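Local coordinates for protein lactate dehydrogenase (Eimeria maxima, PDB 6CT6) that probably catalyses the NADH-dependent interconversion of pyruvate and lactate, and binds NADH together with the substrate analogue oxamate, at residues B[102-107]-B[131-136]. Sequence-based numbering, arbitrary orientation.
Sequences DLLPVN and TNPLDV. With NAI (1,4-dihydronicotinamide adenine dinucleotide), chain D.
Leu-104 meets Pro-133 through a single methyl: CD1 of Leu-104 lies 3.8 Å from CG of Pro-133. The two side chains cross at about a right angle. With chi1 at -174° the leucine's CG points opposite its backbone N, and this brings CD1 up to the proline ring. The same methyl lies looser against Val-136, with CD1 of Leu-104 4.5 Å from CG2 of Val-136. Met-319, Ile-323 and Leu-326 of helix 303-328 extend this apolar patch, as does Met-137.

The polar half of the contact runs through a water. ND2 of Asn-107 donates to it at 2.7 Å, and the water donates to O of Asn-132, also at 2.7 Å. The direct gap from ND2 of Asn-107 to O of Asn-132 is 4.4 Å, a distance the water bridges. OD1 of Asn-107 accepts from the backbone N of Ile-87, so both ends of this buried amide are held and its rotation is fixed.

Asn-132 bonds to the ligands through both its backbone N and its side-chain ND2. The backbone N donates nearly straight (167°) to O3D of NADH, and ND2 of Asn-132 reaches O2D of the nicotinamide ribose at 3.2 Å. ND2 also binds oxamate. OD1 of Asn-132 faces the N of Leu-134 in a weak bond. Thr-131 lays CG2 against the same ribose, 3.7 Å from O3D of NADH.

The peptide between Asn-132 and Pro-133 is cis, and Pro-133 lies at the N-cap position of helix 134-145. This turn, following parallel strand 126-129 of the Rossmann-type NAD-binding domain, places Asn-132 where cofactor and substrate pockets meet, as in other members of the lactate/malate dehydrogenase family.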
ATOM      1  N   ASP B 102      21.066 -11.945  -9.815  1.00 61.41           N
ATOM      2  CA  ASP B 102      22.079 -12.475  -8.909  1.00 58.73           C
ATOM      3  C   ASP B 102      21.566 -13.642  -8.068  1.00 54.08           C
ATOM      4  O   ASP B 102      22.377 -14.356  -7.469  1.00 51.02           O
ATOM      5  CB  ASP B 102      22.604 -11.369  -7.993  1.00 67.23           C
ATOM      6  CG  ASP B 102      21.496 -10.603  -7.304  1.00 71.51           C
ATOM      7  OD1 ASP B 102      20.348 -11.097  -7.292  1.00 75.20           O
ATOM      8  OD2 ASP B 102      21.773  -9.507  -6.771  1.00 69.71           O
ATOM      9  N   LEU B 103      20.248 -13.861  -8.010  1.00 46.90           N
ATOM     10  CA  LEU B 103      19.669 -14.909  -7.174  1.00 42.16           C
ATOM     11  C   LEU B 103      18.909 -15.951  -7.987  1.00 38.04           C
ATOM     12  O   LEU B 103      18.098 -16.699  -7.431  1.00 37.32           O
ATOM     13  CB  LEU B 103      18.754 -14.293  -6.115  1.00 42.83           C
ATOM     14  CG  LEU B 103      19.520 -13.625  -4.970  1.00 45.89           C
ATOM     15  CD1 LEU B 103      18.823 -12.357  -4.508  1.00 45.85           C
ATOM     16  CD2 LEU B 103      19.707 -14.594  -3.810  1.00 39.11           C
ATOM     17  N   LEU B 104      19.157 -16.021  -9.292  1.00 39.96           N
ATOM     18  CA  LEU B 104      18.480 -17.001 -10.140  1.00 40.49           C
ATOM     19  C   LEU B 104      18.630 -18.432  -9.643  1.00 38.21           C
ATOM     20  O   LEU B 104      17.616 -19.145  -9.579  1.00 31.34           O
ATOM     21  CB  LEU B 104      19.003 -16.855 -11.576  1.00 40.78           C
ATOM     22  CG  LEU B 104      18.337 -17.692 -12.670  1.00 43.23           C
ATOM     23  CD1 LEU B 104      18.572 -17.041 -14.021  1.00 43.72           C
ATOM     24  CD2 LEU B 104      18.863 -19.122 -12.697  1.00 45.58           C
ATOM     25  N   PRO B 105      19.826 -18.921  -9.296  1.00 38.84           N
ATOM     26  CA  PRO B 105      19.937 -20.328  -8.873  1.00 33.37           C
ATOM     27  C   PRO B 105      19.062 -20.663  -7.684  1.00 30.64           C
ATOM     28  O   PRO B 105      18.594 -21.801  -7.565  1.00 34.35           O
ATOM     29  CB  PRO B 105      21.427 -20.472  -8.527  1.00 37.83           C
ATOM     30  CG  PRO B 105      22.100 -19.344  -9.224  1.00 43.33           C
ATOM     31  CD  PRO B 105      21.117 -18.222  -9.207  1.00 42.12           C
ATOM     32  N   VAL B 106      18.837 -19.700  -6.796  1.00 32.63           N
ATOM     33  CA  VAL B 106      18.026 -19.936  -5.608  1.00 31.28           C
ATOM     34  C   VAL B 106      16.545 -19.878  -5.953  1.00 34.60           C
ATOM     35  O   VAL B 106      15.764 -20.766  -5.591  1.00 31.50           O
ATOM     36  CB  VAL B 106      18.388 -18.909  -4.519  1.00 36.89           C
ATOM     37  CG1 VAL B 106      17.575 -19.151  -3.253  1.00 40.34           C
ATOM     38  CG2 VAL B 106      19.879 -18.954  -4.227  1.00 45.58           C
ATOM     39  N   ASN B 107      16.142 -18.835  -6.672  1.00 32.63           N
ATOM     40  CA  ASN B 107      14.726 -18.592  -6.898  1.00 34.36           C
ATOM     41  C   ASN B 107      14.132 -19.534  -7.938  1.00 32.54           C
ATOM     42  O   ASN B 107      12.921 -19.765  -7.918  1.00 34.39           O
ATOM     43  CB  ASN B 107      14.531 -17.126  -7.289  1.00 35.68           C
ATOM     44  CG  ASN B 107      14.729 -16.187  -6.107  1.00 32.51           C
ATOM     45  OD1 ASN B 107      14.417 -16.542  -4.969  1.00 32.66           O
ATOM     46  ND2 ASN B 107      15.268 -15.002  -6.363  1.00 31.97           N
ATOM     47  N   THR B 131       8.054 -12.645  -9.821  1.00 28.73           N
ATOM     48  CA  THR B 131       9.427 -12.877  -9.375  1.00 33.64           C
ATOM     49  C   THR B 131      10.417 -12.821 -10.538  1.00 32.56           C
ATOM     50  O   THR B 131      10.199 -13.434 -11.589  1.00 29.27           O
ATOM     51  CB  THR B 131       9.522 -14.234  -8.671  1.00 28.96           C
ATOM     52  OG1 THR B 131       8.649 -14.250  -7.537  1.00 31.59           O
ATOM     53  CG2 THR B 131      10.952 -14.520  -8.211  1.00 28.12           C
ATOM     54  N   ASN B 132      11.516 -12.094 -10.335  1.00 32.85           N
ATOM     55  CA  ASN B 132      12.571 -11.940 -11.346  1.00 36.23           C
ATOM     56  C   ASN B 132      13.622 -13.057 -11.298  1.00 36.47           C
ATOM     57  O   ASN B 132      13.791 -13.700 -10.260  1.00 35.60           O
ATOM     58  CB  ASN B 132      13.281 -10.596 -11.164  1.00 43.39           C
ATOM     59  CG  ASN B 132      12.567  -9.456 -11.857  1.00 44.06           C
ATOM     60  OD1 ASN B 132      12.032  -9.616 -12.953  1.00 43.78           O
ATOM     61  ND2 ASN B 132      12.560  -8.291 -11.217  1.00 47.95           N
ATOM     62  N   PRO B 133      14.336 -13.291 -12.418  1.00 37.69           N
ATOM     63  CA  PRO B 133      14.129 -12.723 -13.757  1.00 38.70           C
ATOM     64  C   PRO B 133      12.829 -13.217 -14.371  1.00 34.01           C
ATOM     65  O   PRO B 133      12.623 -14.415 -14.571  1.00 32.20           O
ATOM     66  CB  PRO B 133      15.346 -13.214 -14.550  1.00 41.09           C
ATOM     67  CG  PRO B 133      15.839 -14.390 -13.808  1.00 42.28           C
ATOM     68  CD  PRO B 133      15.560 -14.102 -12.369  1.00 41.67           C
ATOM     69  N   LEU B 134      11.965 -12.252 -14.680  1.00 36.68           N
ATOM     70  CA  LEU B 134      10.547 -12.528 -14.884  1.00 32.96           C
ATOM     71  C   LEU B 134      10.327 -13.599 -15.947  1.00 29.67           C
ATOM     72  O   LEU B 134       9.571 -14.555 -15.735  1.00 27.81           O
ATOM     73  CB  LEU B 134       9.846 -11.221 -15.256  1.00 33.71           C
ATOM     74  CG  LEU B 134       8.321 -11.107 -15.240  1.00 28.42           C
ATOM     75  CD1 LEU B 134       7.795 -11.155 -16.659  1.00 32.86           C
ATOM     76  CD2 LEU B 134       7.661 -12.172 -14.375  1.00 28.44           C
ATOM     77  N   ASP B 135      10.999 -13.470 -17.089  1.00 31.86           N
ATOM     78  CA  ASP B 135      10.612 -14.251 -18.259  1.00 33.91           C
ATOM     79  C   ASP B 135      11.021 -15.715 -18.149  1.00 34.53           C
ATOM     80  O   ASP B 135      10.364 -16.578 -18.743  1.00 35.04           O
ATOM     81  CB  ASP B 135      11.199 -13.609 -19.514  1.00 36.62           C
ATOM     82  CG  ASP B 135      10.740 -12.172 -19.692  1.00 38.22           C
ATOM     83  OD1 ASP B 135       9.640 -11.962 -20.248  1.00 35.14           O
ATOM     84  OD2 ASP B 135      11.472 -11.256 -19.260  1.00 40.10           O
ATOM     85  N   VAL B 136      12.083 -16.030 -17.403  1.00 34.75           N
ATOM     86  CA  VAL B 136      12.431 -17.434 -17.188  1.00 33.86           C
ATOM     87  C   VAL B 136      11.837 -18.000 -15.901  1.00 31.58           C
ATOM     88  O   VAL B 136      11.645 -19.221 -15.806  1.00 31.25           O
ATOM     89  CB  VAL B 136      13.956 -17.654 -17.198  1.00 37.82           C
ATOM     90  CG1 VAL B 136      14.512 -17.352 -18.581  1.00 41.72           C
ATOM     91  CG2 VAL B 136      14.661 -16.815 -16.139  1.00 34.07           C
TER
HETATM   92  PA  NAI D 401      10.171  -9.254  -0.792  1.00 35.50           P
HETATM   93  O1A NAI D 401      11.483  -9.849  -0.332  1.00 34.73           O
HETATM   94  O2A NAI D 401       9.594  -8.063  -0.064  1.00 28.53           O
HETATM   95  O5B NAI D 401       9.079 -10.433  -0.761  1.00 30.36           O
HETATM   96  C5B NAI D 401       9.416 -11.753  -1.180  1.00 34.87           C
HETATM   97  C4B NAI D 401       8.747 -12.725  -0.224  1.00 34.25           C
HETATM   98  O4B NAI D 401       8.753 -14.060  -0.736  1.00 33.56           O
HETATM   99  C3B NAI D 401       9.455 -12.776   1.127  1.00 36.27           C
HETATM  100  O3B NAI D 401       8.554 -12.349   2.152  1.00 32.50           O
HETATM  101  C2B NAI D 401       9.849 -14.230   1.307  1.00 35.73           C
HETATM  102  O2B NAI D 401       9.735 -14.676   2.659  1.00 33.01           O
HETATM  103  C1B NAI D 401       8.840 -14.911   0.401  1.00 35.94           C
HETATM  104  N9A NAI D 401       9.166 -16.304   0.021  1.00 36.71           N
HETATM  105  C8A NAI D 401      10.368 -16.901  -0.115  1.00 34.17           C
HETATM  106  N7A NAI D 401      10.202 -18.203  -0.475  1.00 33.74           N
HETATM  107  C5A NAI D 401       8.880 -18.441  -0.563  1.00 33.76           C
HETATM  108  C6A NAI D 401       8.002 -19.581  -0.892  1.00 35.39           C
HETATM  109  N6A NAI D 401       8.516 -20.786  -1.213  1.00 35.70           N
HETATM  110  N1A NAI D 401       6.664 -19.381  -0.862  1.00 38.38           N
HETATM  111  C2A NAI D 401       6.123 -18.189  -0.547  1.00 34.30           C
HETATM  112  N3A NAI D 401       6.863 -17.116  -0.238  1.00 33.84           N
HETATM  113  C4A NAI D 401       8.211 -17.184  -0.231  1.00 35.43           C
HETATM  114  O3  NAI D 401      10.302  -8.907  -2.366  1.00 32.56           O
HETATM  115  PN  NAI D 401       9.288  -7.970  -3.209  1.00 31.39           P
HETATM  116  O1N NAI D 401       9.749  -6.537  -3.095  1.00 31.63           O
HETATM  117  O2N NAI D 401       7.866  -8.337  -2.852  1.00 33.65           O
HETATM  118  O5D NAI D 401       9.602  -8.468  -4.708  1.00 32.65           O
HETATM  119  C5D NAI D 401       9.301  -9.811  -5.069  1.00 35.02           C
HETATM  120  C4D NAI D 401       9.818 -10.156  -6.459  1.00 38.08           C
HETATM  121  O4D NAI D 401       9.229  -9.311  -7.456  1.00 37.92           O
HETATM  122  C3D NAI D 401      11.324  -9.964  -6.554  1.00 36.94           C
HETATM  123  O3D NAI D 401      11.886 -11.077  -7.253  1.00 33.88           O
HETATM  124  C2D NAI D 401      11.479  -8.693  -7.356  1.00 38.77           C
HETATM  125  O2D NAI D 401      12.718  -8.619  -8.063  1.00 37.63           O
HETATM  126  C1D NAI D 401      10.282  -8.809  -8.284  1.00 37.49           C
HETATM  127  N1N NAI D 401       9.875  -7.586  -8.989  1.00 36.61           N
HETATM  128  C2N NAI D 401       9.394  -7.779 -10.218  1.00 39.26           C
HETATM  129  C3N NAI D 401       8.954  -6.745 -11.013  1.00 37.79           C
HETATM  130  C7N NAI D 401       8.444  -7.091 -12.381  1.00 37.65           C
HETATM  131  O7N NAI D 401       8.196  -8.258 -12.642  1.00 31.70           O
HETATM  132  N7N NAI D 401       8.288  -6.134 -13.287  1.00 38.33           N
HETATM  133  C4N NAI D 401       8.988  -5.321 -10.526  1.00 36.67           C
HETATM  134  C5N NAI D 401       9.532  -5.232  -9.173  1.00 42.02           C
HETATM  135  C6N NAI D 401       9.942  -6.358  -8.459  1.00 39.71           C
HETATM  136  O   HOH W   1      15.968 -14.602  -8.913  1.00 42.66           O